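Local coordinates for protein P35 (Autographa californica nucleopolyhedrovirus, PDB 1P35) that blocks host cell apoptosis by inhibiting caspases, and also suppresses the host's antiviral RNA interference response, at residues I14-Q19 and T24-Y29; Y29-M34 and E98-S103; R57-N60 and D64-K67. All blocks are in the same frame, centred on the assembly; numbering follows the deposited sequence.

Interaction 1. Residues I14-Q19 and T24-Y29. With PO4 (phosphate ion), chain D; EDO (1,2-ethanediol), chain G.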
loop_
_atom_site.group_PDB
_atom_site.type_symbol
_atom_site.label_atom_id
_atom_site.label_comp_id
_atom_site.label_asym_id
_atom_site.label_seq_id
_atom_site.Cartn_x
_atom_site.Cartn_y
_atom_site.Cartn_z
ATOM N N ILE A 14 9.558 7.661 10.667
ATOM C CA ILE A 14 9.811 7.949 9.259
ATOM C C ILE A 14 9.875 9.463 9.096
ATOM O O ILE A 14 8.974 10.173 9.529
ATOM C CB ILE A 14 8.679 7.368 8.404
ATOM C CG1 ILE A 14 8.537 5.869 8.739
ATOM C CG2 ILE A 14 9.002 7.496 6.936
ATOM C CD1 ILE A 14 7.446 5.162 7.961
ATOM N N ILE A 15 10.912 9.937 8.406
ATOM C CA ILE A 15 11.168 11.337 8.253
ATOM C C ILE A 15 11.497 11.698 6.845
ATOM O O ILE A 15 12.164 10.937 6.152
ATOM C CB ILE A 15 12.406 11.732 9.087
ATOM C CG1 ILE A 15 12.144 11.487 10.570
ATOM C CG2 ILE A 15 12.864 13.164 8.745
ATOM C CD1 ILE A 15 13.457 11.649 11.421
ATOM N N ARG A 16 11.028 12.880 6.433
ATOM C CA ARG A 16 11.360 13.401 5.114
ATOM C C ARG A 16 11.500 14.900 5.310
ATOM O O ARG A 16 10.697 15.534 6.015
ATOM C CB ARG A 16 10.266 13.133 4.075
ATOM C CG ARG A 16 10.793 13.338 2.673
ATOM C CD ARG A 16 9.701 13.330 1.562
ATOM N NE ARG A 16 8.831 14.483 1.726
ATOM C CZ ARG A 16 7.765 14.758 0.986
ATOM N NH1 ARG A 16 7.404 13.949 -0.007
ATOM N NH2 ARG A 16 7.074 15.868 1.239
ATOM N N ASP A 17 12.538 15.474 4.708
ATOM C CA ASP A 17 12.768 16.904 4.818
ATOM C C ASP A 17 13.298 17.316 3.449
ATOM O O ASP A 17 14.341 16.848 3.029
ATOM C CB ASP A 17 13.769 17.190 5.932
ATOM C CG ASP A 17 13.989 18.674 6.162
ATOM O OD1 ASP A 17 14.485 19.332 5.230
ATOM O OD2 ASP A 17 13.682 19.173 7.273
ATOM N N CYS A 18 12.550 18.193 2.772
ATOM C CA CYS A 18 12.882 18.628 1.426
ATOM C C CYS A 18 12.872 20.164 1.280
ATOM O O CYS A 18 12.187 20.859 2.031
ATOM C CB CYS A 18 11.860 18.017 0.432
ATOM S SG CYS A 18 11.663 16.190 0.398
ATOM N N GLN A 19 13.637 20.675 0.313
ATOM C CA GLN A 19 13.691 22.111 0.030
ATOM C C GLN A 19 12.352 22.362 -0.669
ATOM O O GLN A 19 11.970 21.566 -1.508
ATOM C CB GLN A 19 14.852 22.424 -0.938
ATOM C CG GLN A 19 15.331 23.910 -0.990
ATOM C CD GLN A 19 16.041 24.433 0.330
ATOM O OE1 GLN A 19 16.973 23.810 0.865
ATOM N NE2 GLN A 19 15.602 25.591 0.818
ATOM N N THR A 24 12.609 27.996 2.067
ATOM C CA THR A 24 11.658 27.197 2.787
ATOM C C THR A 24 11.979 25.732 2.582
ATOM O O THR A 24 12.435 25.324 1.491
ATOM C CB THR A 24 10.211 27.456 2.266
ATOM O OG1 THR A 24 9.982 28.873 2.107
ATOM C CG2 THR A 24 9.194 26.842 3.233
ATOM N N ARG A 25 11.742 24.938 3.623
ATOM C CA ARG A 25 11.931 23.486 3.529
ATOM C C ARG A 25 10.761 22.869 4.285
ATOM O O ARG A 25 10.096 23.564 5.072
ATOM C CB ARG A 25 13.291 23.017 4.133
ATOM C CG ARG A 25 14.534 23.480 3.385
ATOM C CD ARG A 25 15.822 22.926 4.022
ATOM N NE ARG A 25 15.822 21.460 4.061
ATOM C CZ ARG A 25 16.422 20.688 3.150
ATOM N NH1 ARG A 25 17.076 21.226 2.133
ATOM N NH2 ARG A 25 16.364 19.368 3.241
ATOM N N GLU A 26 10.475 21.592 4.015
ATOM C CA GLU A 26 9.374 20.924 4.701
ATOM C C GLU A 26 9.841 19.654 5.439
ATOM O O GLU A 26 10.655 18.871 4.935
ATOM C CB GLU A 26 8.250 20.564 3.710
ATOM C CG GLU A 26 7.092 19.797 4.353
ATOM C CD GLU A 26 6.171 19.160 3.302
ATOM O OE1 GLU A 26 6.662 18.335 2.525
ATOM O OE2 GLU A 26 4.960 19.474 3.251
ATOM N N LEU A 27 9.353 19.507 6.661
ATOM C CA LEU A 27 9.651 18.379 7.477
ATOM C C LEU A 27 8.371 17.566 7.655
ATOM O O LEU A 27 7.356 18.114 8.069
ATOM C CB LEU A 27 10.155 18.803 8.864
ATOM C CG LEU A 27 10.301 17.567 9.763
ATOM C CD1 LEU A 27 11.476 16.720 9.227
ATOM C CD2 LEU A 27 10.598 17.948 11.217
ATOM N N VAL A 28 8.454 16.270 7.330
ATOM C CA VAL A 28 7.386 15.310 7.480
ATOM C C VAL A 28 7.998 14.372 8.516
ATOM O O VAL A 28 9.172 13.910 8.401
ATOM C CB VAL A 28 7.034 14.578 6.160
ATOM C CG1 VAL A 28 6.082 13.411 6.475
ATOM C CG2 VAL A 28 6.259 15.499 5.244
ATOM N N TYR A 29 7.228 14.126 9.567
ATOM C CA TYR A 29 7.755 13.356 10.665
ATOM C C TYR A 29 6.582 12.476 11.089
ATOM O O TYR A 29 5.504 12.995 11.429
ATOM C CB TYR A 29 8.196 14.324 11.809
ATOM C CG TYR A 29 8.977 13.631 12.940
ATOM C CD1 TYR A 29 8.310 12.827 13.835
ATOM C CD2 TYR A 29 10.383 13.730 13.054
ATOM C CE1 TYR A 29 8.964 12.121 14.819
ATOM C CE2 TYR A 29 11.091 13.002 14.069
ATOM C CZ TYR A 29 10.332 12.189 14.955
ATOM O OH TYR A 29 10.878 11.433 15.986
HETATM P P PO4 D . 4.711 15.929 -2.115
HETATM O O1 PO4 D . 5.188 17.016 -1.161
HETATM O O2 PO4 D . 3.379 16.356 -2.701
HETATM O O3 PO4 D . 5.717 15.722 -3.240
HETATM O O4 PO4 D . 4.590 14.647 -1.338
HETATM C C1 EDO G . 8.985 9.849 -1.079
HETATM O O1 EDO G . 8.552 9.466 -2.413
HETATM C C2 EDO G . 9.970 10.977 -1.119
HETATM O O2 EDO G . 9.306 12.130 -1.563
HETATM O O HOH W 1 9.295 16.978 3.172
#

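Interaction 2. Residues Y29-M34 and E98-S103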
loop_
_atom_site.group_PDB
_atom_site.type_symbol
_atom_site.label_atom_id
_atom_site.label_comp_id
_atom_site.label_asym_id
_atom_site.label_seq_id
_atom_site.Cartn_x
_atom_site.Cartn_y
_atom_site.Cartn_z
ATOM N N TYR A 29 7.228 14.126 9.567
ATOM C CA TYR A 29 7.755 13.356 10.665
ATOM C C TYR A 29 6.582 12.476 11.089
ATOM O O TYR A 29 5.504 12.995 11.429
ATOM C CB TYR A 29 8.196 14.324 11.809
ATOM C CG TYR A 29 8.977 13.631 12.940
ATOM C CD1 TYR A 29 8.310 12.827 13.835
ATOM C CD2 TYR A 29 10.383 13.730 13.054
ATOM C CE1 TYR A 29 8.964 12.121 14.819
ATOM C CE2 TYR A 29 11.091 13.002 14.069
ATOM C CZ TYR A 29 10.332 12.189 14.955
ATOM O OH TYR A 29 10.878 11.433 15.986
ATOM N N ILE A 30 6.820 11.159 11.059
ATOM C CA ILE A 30 5.821 10.140 11.367
ATOM C C ILE A 30 6.422 9.113 12.332
ATOM O O ILE A 30 7.607 8.670 12.174
ATOM C CB ILE A 30 5.441 9.321 10.069
ATOM C CG1 ILE A 30 4.746 10.189 9.056
ATOM C CG2 ILE A 30 4.522 8.146 10.381
ATOM C CD1 ILE A 30 5.414 9.996 7.644
ATOM N N ASN A 31 5.639 8.740 13.344
ATOM C CA ASN A 31 6.124 7.676 14.242
ATOM C C ASN A 31 4.957 6.878 14.789
ATOM O O ASN A 31 3.803 7.172 14.477
ATOM C CB ASN A 31 7.004 8.213 15.400
ATOM C CG ASN A 31 6.247 9.074 16.415
ATOM O OD1 ASN A 31 5.010 9.178 16.405
ATOM N ND2 ASN A 31 7.012 9.728 17.290
ATOM N N LYS A 32 5.255 5.854 15.577
ATOM C CA LYS A 32 4.199 5.043 16.163
ATOM C C LYS A 32 4.362 4.807 17.641
ATOM O O LYS A 32 5.272 4.086 18.075
ATOM C CB LYS A 32 4.077 3.723 15.408
ATOM C CG LYS A 32 2.881 2.869 15.812
ATOM C CD LYS A 32 2.703 1.678 14.871
ATOM C CE LYS A 32 2.549 2.166 13.429
ATOM N NZ LYS A 32 2.299 1.080 12.467
ATOM N N ILE A 33 3.473 5.402 18.422
ATOM C CA ILE A 33 3.518 5.273 19.899
ATOM C C ILE A 33 2.666 4.129 20.457
ATOM O O ILE A 33 1.511 3.966 20.104
ATOM C CB ILE A 33 3.123 6.635 20.560
ATOM C CG1 ILE A 33 4.193 7.669 20.182
ATOM C CG2 ILE A 33 2.992 6.497 22.111
ATOM C CD1 ILE A 33 3.935 9.090 20.631
ATOM N N MET A 34 3.266 3.348 21.344
ATOM C CA MET A 34 2.652 2.161 21.947
ATOM C C MET A 34 1.801 2.220 23.227
ATOM O O MET A 34 1.099 1.248 23.520
ATOM C CB MET A 34 3.742 1.121 22.179
ATOM C CG MET A 34 4.142 0.335 20.949
ATOM S SD MET A 34 2.757 -0.639 20.334
ATOM C CE MET A 34 2.219 -1.603 21.880
ATOM N N GLU A 98 -3.155 9.847 13.244
ATOM C CA GLU A 98 -3.436 10.872 14.251
ATOM C C GLU A 98 -2.454 12.021 13.945
ATOM O O GLU A 98 -1.383 11.785 13.400
ATOM C CB GLU A 98 -3.205 10.360 15.669
ATOM C CG GLU A 98 -4.173 9.325 16.182
ATOM C CD GLU A 98 -5.510 9.910 16.525
ATOM O OE1 GLU A 98 -6.200 10.396 15.606
ATOM O OE2 GLU A 98 -5.869 9.894 17.719
ATOM N N HIS A 99 -2.820 13.255 14.282
ATOM C CA HIS A 99 -1.941 14.373 14.019
ATOM C C HIS A 99 -1.467 15.090 15.263
ATOM O O HIS A 99 -2.262 15.411 16.152
ATOM C CB HIS A 99 -2.624 15.368 13.087
ATOM C CG HIS A 99 -2.978 14.780 11.759
ATOM N ND1 HIS A 99 -4.021 13.891 11.591
ATOM C CD2 HIS A 99 -2.406 14.922 10.541
ATOM C CE1 HIS A 99 -4.079 13.518 10.326
ATOM N NE2 HIS A 99 -3.110 14.130 9.667
ATOM N N TYR A 100 -0.156 15.292 15.358
ATOM C CA TYR A 100 0.339 16.021 16.485
ATOM C C TYR A 100 -0.051 17.491 16.253
ATOM O O TYR A 100 -0.153 17.947 15.111
ATOM C CB TYR A 100 1.859 15.982 16.591
ATOM C CG TYR A 100 2.496 14.652 17.001
ATOM C CD1 TYR A 100 2.809 13.668 16.061
ATOM C CD2 TYR A 100 2.871 14.443 18.305
ATOM C CE1 TYR A 100 3.497 12.516 16.432
ATOM C CE2 TYR A 100 3.559 13.298 18.689
ATOM C CZ TYR A 100 3.874 12.341 17.760
ATOM O OH TYR A 100 4.577 11.222 18.169
ATOM N N SER A 101 -0.259 18.202 17.356
ATOM C CA SER A 101 -0.546 19.626 17.350
ATOM C C SER A 101 0.885 20.292 17.403
ATOM O O SER A 101 1.661 20.053 18.322
ATOM C CB SER A 101 -1.396 19.967 18.600
ATOM O OG SER A 101 -1.797 21.314 18.585
ATOM N N VAL A 102 1.204 21.109 16.404
ATOM C CA VAL A 102 2.504 21.766 16.279
ATOM C C VAL A 102 2.580 23.269 16.606
ATOM O O VAL A 102 1.733 24.086 16.143
ATOM C CB VAL A 102 3.045 21.577 14.809
ATOM C CG1 VAL A 102 4.349 22.251 14.615
ATOM C CG2 VAL A 102 3.147 20.056 14.494
ATOM N N SER A 103 3.595 23.609 17.398
ATOM C CA SER A 103 3.919 25.001 17.738
ATOM C C SER A 103 5.470 25.127 17.662
ATOM O O SER A 103 6.171 24.116 17.523
ATOM C CB SER A 103 3.372 25.418 19.137
ATOM O OG SER A 103 4.004 24.746 20.213
#

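Interaction 3. Residues R57-N60 and D64-K67. With PO4 (phosphate ion), chain E; PO4 (phosphate ion), chain D.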
loop_
_atom_site.group_PDB
_atom_site.type_symbol
_atom_site.label_atom_id
_atom_site.label_comp_id
_atom_site.label_asym_id
_atom_site.label_seq_id
_atom_site.Cartn_x
_atom_site.Cartn_y
_atom_site.Cartn_z
ATOM N N ARG A 57 -0.471 19.357 4.889
ATOM C CA ARG A 57 -1.238 18.105 4.883
ATOM C C ARG A 57 -0.672 17.319 3.714
ATOM O O ARG A 57 -0.548 17.841 2.599
ATOM C CB ARG A 57 -2.744 18.374 4.675
ATOM C CG ARG A 57 -3.705 17.122 4.664
ATOM C CD ARG A 57 -3.637 16.305 5.951
ATOM N NE ARG A 57 -4.736 15.341 6.140
ATOM C CZ ARG A 57 -5.001 14.271 5.385
ATOM N NH1 ARG A 57 -4.263 13.964 4.322
ATOM N NH2 ARG A 57 -6.011 13.474 5.720
ATOM N N LYS A 58 -0.274 16.079 3.979
ATOM C CA LYS A 58 0.276 15.236 2.929
ATOM C C LYS A 58 -0.746 14.180 2.601
ATOM O O LYS A 58 -1.669 13.937 3.389
ATOM C CB LYS A 58 1.591 14.575 3.388
ATOM C CG LYS A 58 2.542 15.536 4.055
ATOM C CD LYS A 58 2.855 16.796 3.223
ATOM C CE LYS A 58 3.483 16.480 1.892
ATOM N NZ LYS A 58 3.767 17.754 1.174
ATOM N N ASN A 59 -0.556 13.532 1.454
ATOM C CA ASN A 59 -1.479 12.487 1.002
ATOM C C ASN A 59 -1.305 11.266 1.900
ATOM O O ASN A 59 -0.252 11.105 2.520
ATOM C CB ASN A 59 -1.217 12.179 -0.487
ATOM C CG ASN A 59 0.045 11.340 -0.729
ATOM O OD1 ASN A 59 0.063 10.149 -0.443
ATOM N ND2 ASN A 59 1.070 11.952 -1.290
ATOM N N ASN A 60 -2.331 10.417 1.973
ATOM C CA ASN A 60 -2.309 9.284 2.884
ATOM C C ASN A 60 -1.237 8.229 2.603
ATOM O O ASN A 60 -1.017 7.353 3.391
ATOM C CB ASN A 60 -3.717 8.598 2.951
ATOM C CG ASN A 60 -4.840 9.561 3.378
ATOM O OD1 ASN A 60 -4.661 10.388 4.269
ATOM N ND2 ASN A 60 -6.005 9.436 2.751
ATOM N N ASP A 64 4.414 5.410 3.425
ATOM C CA ASP A 64 4.940 4.199 2.824
ATOM C C ASP A 64 5.843 4.491 1.630
ATOM O O ASP A 64 6.709 3.687 1.303
ATOM C CB ASP A 64 3.800 3.241 2.399
ATOM C CG ASP A 64 3.129 2.538 3.588
ATOM O OD1 ASP A 64 3.775 2.392 4.645
ATOM O OD2 ASP A 64 1.976 2.095 3.454
ATOM N N ARG A 65 5.647 5.627 0.971
ATOM C CA ARG A 65 6.504 5.938 -0.161
ATOM C C ARG A 65 7.879 6.367 0.359
ATOM O O ARG A 65 8.879 6.079 -0.274
ATOM C CB ARG A 65 5.931 7.048 -1.082
ATOM C CG ARG A 65 4.709 6.655 -1.895
ATOM C CD ARG A 65 4.570 7.531 -3.171
ATOM N NE ARG A 65 4.405 8.945 -2.880
ATOM C CZ ARG A 65 3.348 9.458 -2.255
ATOM N NH1 ARG A 65 2.371 8.665 -1.863
ATOM N NH2 ARG A 65 3.269 10.753 -2.020
ATOM N N ILE A 66 7.928 7.064 1.495
ATOM C CA ILE A 66 9.220 7.477 2.049
ATOM C C ILE A 66 9.970 6.172 2.397
ATOM O O ILE A 66 11.044 5.896 1.913
ATOM C CB ILE A 66 9.029 8.307 3.335
ATOM C CG1 ILE A 66 8.342 9.646 2.986
ATOM C CG2 ILE A 66 10.401 8.579 3.997
ATOM C CD1 ILE A 66 7.874 10.371 4.195
ATOM N N LYS A 67 9.331 5.354 3.203
ATOM C CA LYS A 67 9.906 4.123 3.633
ATOM C C LYS A 67 10.323 3.207 2.463
ATOM O O LYS A 67 11.364 2.553 2.512
ATOM C CB LYS A 67 8.924 3.427 4.589
ATOM C CG LYS A 67 9.439 2.157 5.161
ATOM C CD LYS A 67 8.532 1.554 6.246
ATOM C CE LYS A 67 9.092 0.185 6.620
ATOM N NZ LYS A 67 10.611 0.302 6.649
HETATM P P PO4 E . 6.427 11.932 -4.105
HETATM O O1 PO4 E . 5.507 12.573 -3.076
HETATM O O2 PO4 E . 7.853 12.396 -3.878
HETATM O O3 PO4 E . 6.402 10.418 -3.993
HETATM O O4 PO4 E . 5.896 12.332 -5.477
HETATM P P PO4 D . 4.711 15.929 -2.115
HETATM O O1 PO4 D . 5.188 17.016 -1.161
HETATM O O2 PO4 D . 3.379 16.356 -2.701
HETATM O O3 PO4 D . 5.717 15.722 -3.240
HETATM O O4 PO4 D . 4.590 14.647 -1.338
#

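Interaction 1. Residues I14-Q19 and T24-Y29
I14-Q19 and T24-Y29 run antiparallel. Their axes approach to 4.5 Å, with 168° between the chain directions. R16 and V28 form a hydrogen-bonded pair: R16 N donates to V28 O over 2.9 Å, and V28 N to R16 O over 2.7 Å. C18 and E26 form the next such pair, with E26 N to C18 O at 2.7 Å. The non-hydrogen-bonded pairs I15-Y29, D17-L27 and Q19-R25 alternate with these and put their side chains on the other face.

On the R16 face, a bend at chi3 (66°) brings the guanidinium across to the neighbouring strand. Its NH2 makes a salt bridge with E26 OE1 at 2.8 Å, with the oxygen in the guanidinium plane. A water bridges R16 NE and E26. Farther out, NH1 donates to an ethanediol and to a phosphate, both probably from the crystallisation liquor, and NH2 to a second oxygen of that phosphate. E26 OE2 is bound by K58 and T56.

On the other face, R25 takes hold of D17 side-on. NE (2.8 Å) and NH2 (2.7 Å) of R25 both donate to D17 OD1, and the two flat groups are nearly coplanar. The remaining R25 nitrogen, NH1, reaches Q19 OE1 at 2.9 Å from above the amide plane. That amide stands 75° from the guanidinium. Y170 binds D17 OD2, and Q19 NE2 turns to D21 O. Farther along this face the interaction is apolar: I15 CG2 meets L27 CD1, while I15 CG1 lies beside the Y29 ring, which stacks on F46.

This is a two-stranded beta hairpin, built from strands 10-21 and 24-33 and embedded in a larger sheet, where strands 191-199 and 164-170 flank it.

Interaction 2. Residues Y29-M34 and E98-S103
The hydroxyl of Y100 donates to N31 OD1 over 2.7 Å. The bond lies in the carbonyl plane of the N31 amide and uses a lone pair of OD1, with a C=O...O angle of 102°. N31 OD1 sits at the edge of the Y100 ring, near its plane. The amide is turned 58° from the ring, and the two side chains cross at about a right angle. N31 reaches this place with CG tucked between its backbone N and carbonyl carbon (chi1 67°), which swings the amide toward the tyrosine. In the same strand, N31 ND2 lies at the edge of the Y29 ring.

The two segments are not paired with each other. Strand 24-33 is antiparallel to strand 164-170, and strand 98-106 is parallel to that same strand. Y100 lies at the break in strand 98-106. It therefore spans from one partner of strand 164-170 to the other, through the buried interior of the beta-rich fold.

I33 CD1 packs against the end of the tyrosine, 4.3 Å from Y100 CZ and 3.3 Å from its OH, oblique to the ring. M44 of strand 42-48 packs on both N31 and Y100. C152 and L154 of strand 148-154 cover more of the tyrosine, and L154 also touches I33.

Interaction 3. Residues R57-N60 and D64-K67
The N59 amide meets the edge of the R65 guanidinium, the two side chains coming from opposite directions. R65 NH1 donates to N59 OD1 over 3.1 Å, and the bond is almost straight at 171°. The acceptor lies in the guanidinium plane, and the amide is only 22° from that plane, so the two flat groups are nearly coplanar. The motif is a side-chain cap on the turn into helix 62-74. N59 OD1 also accepts from the backbone N of N61, which makes an Asx turn just ahead of the helix. One carbonyl oxygen thus serves both the turn and an arginine on the first part of the helix. N59 ND2 and R65 NH2, both donors, are set close together without a bond.

Another edge of the R65 guanidinium holds a phosphate, probably from the crystallisation liquor. R65 NE donates to its O3 at 2.7 Å, and R65 NH2 to its O1 at 3.1 Å. A bend at chi3 (-61°) helps turn the R65 head to the phosphate.

Farther out, the 57-60 loop carries K58, whose chain is bent at chi2 and chi3. Its NZ makes a salt bridge with E26. The second subunit also packs here, with its Y81 on N59 and its E78 on R65. A second phosphate, probably also from the liquor, is shared by K58, R16 and R79 of the second subunit, so basic groups of both chains gather round the anion. K58 holds it through NZ, which donates to the phosphate O1 at 2.8 Å.

Interactions 1 and 2 are both buried and both use strand 24-33. Their segments overlap at Y29, which touches across the contact only in interaction 1. Interaction 1 joins sheet neighbours through a ladder of backbone bonds. Interaction 2 joins strands that are not paired with each other, through side chains alone. Interaction 3 is partly buried and lies beside the second subunit. It has neither a strand ladder nor an apolar share, but an amide, a guanidinium, a lysine and bound phosphates. It meets interaction 1 through the E26-K58 salt bridge, a common phosphate, and I66 packing on I14 and R16. It brushes interaction 2, where H99 lies near R57 and I66 near I30.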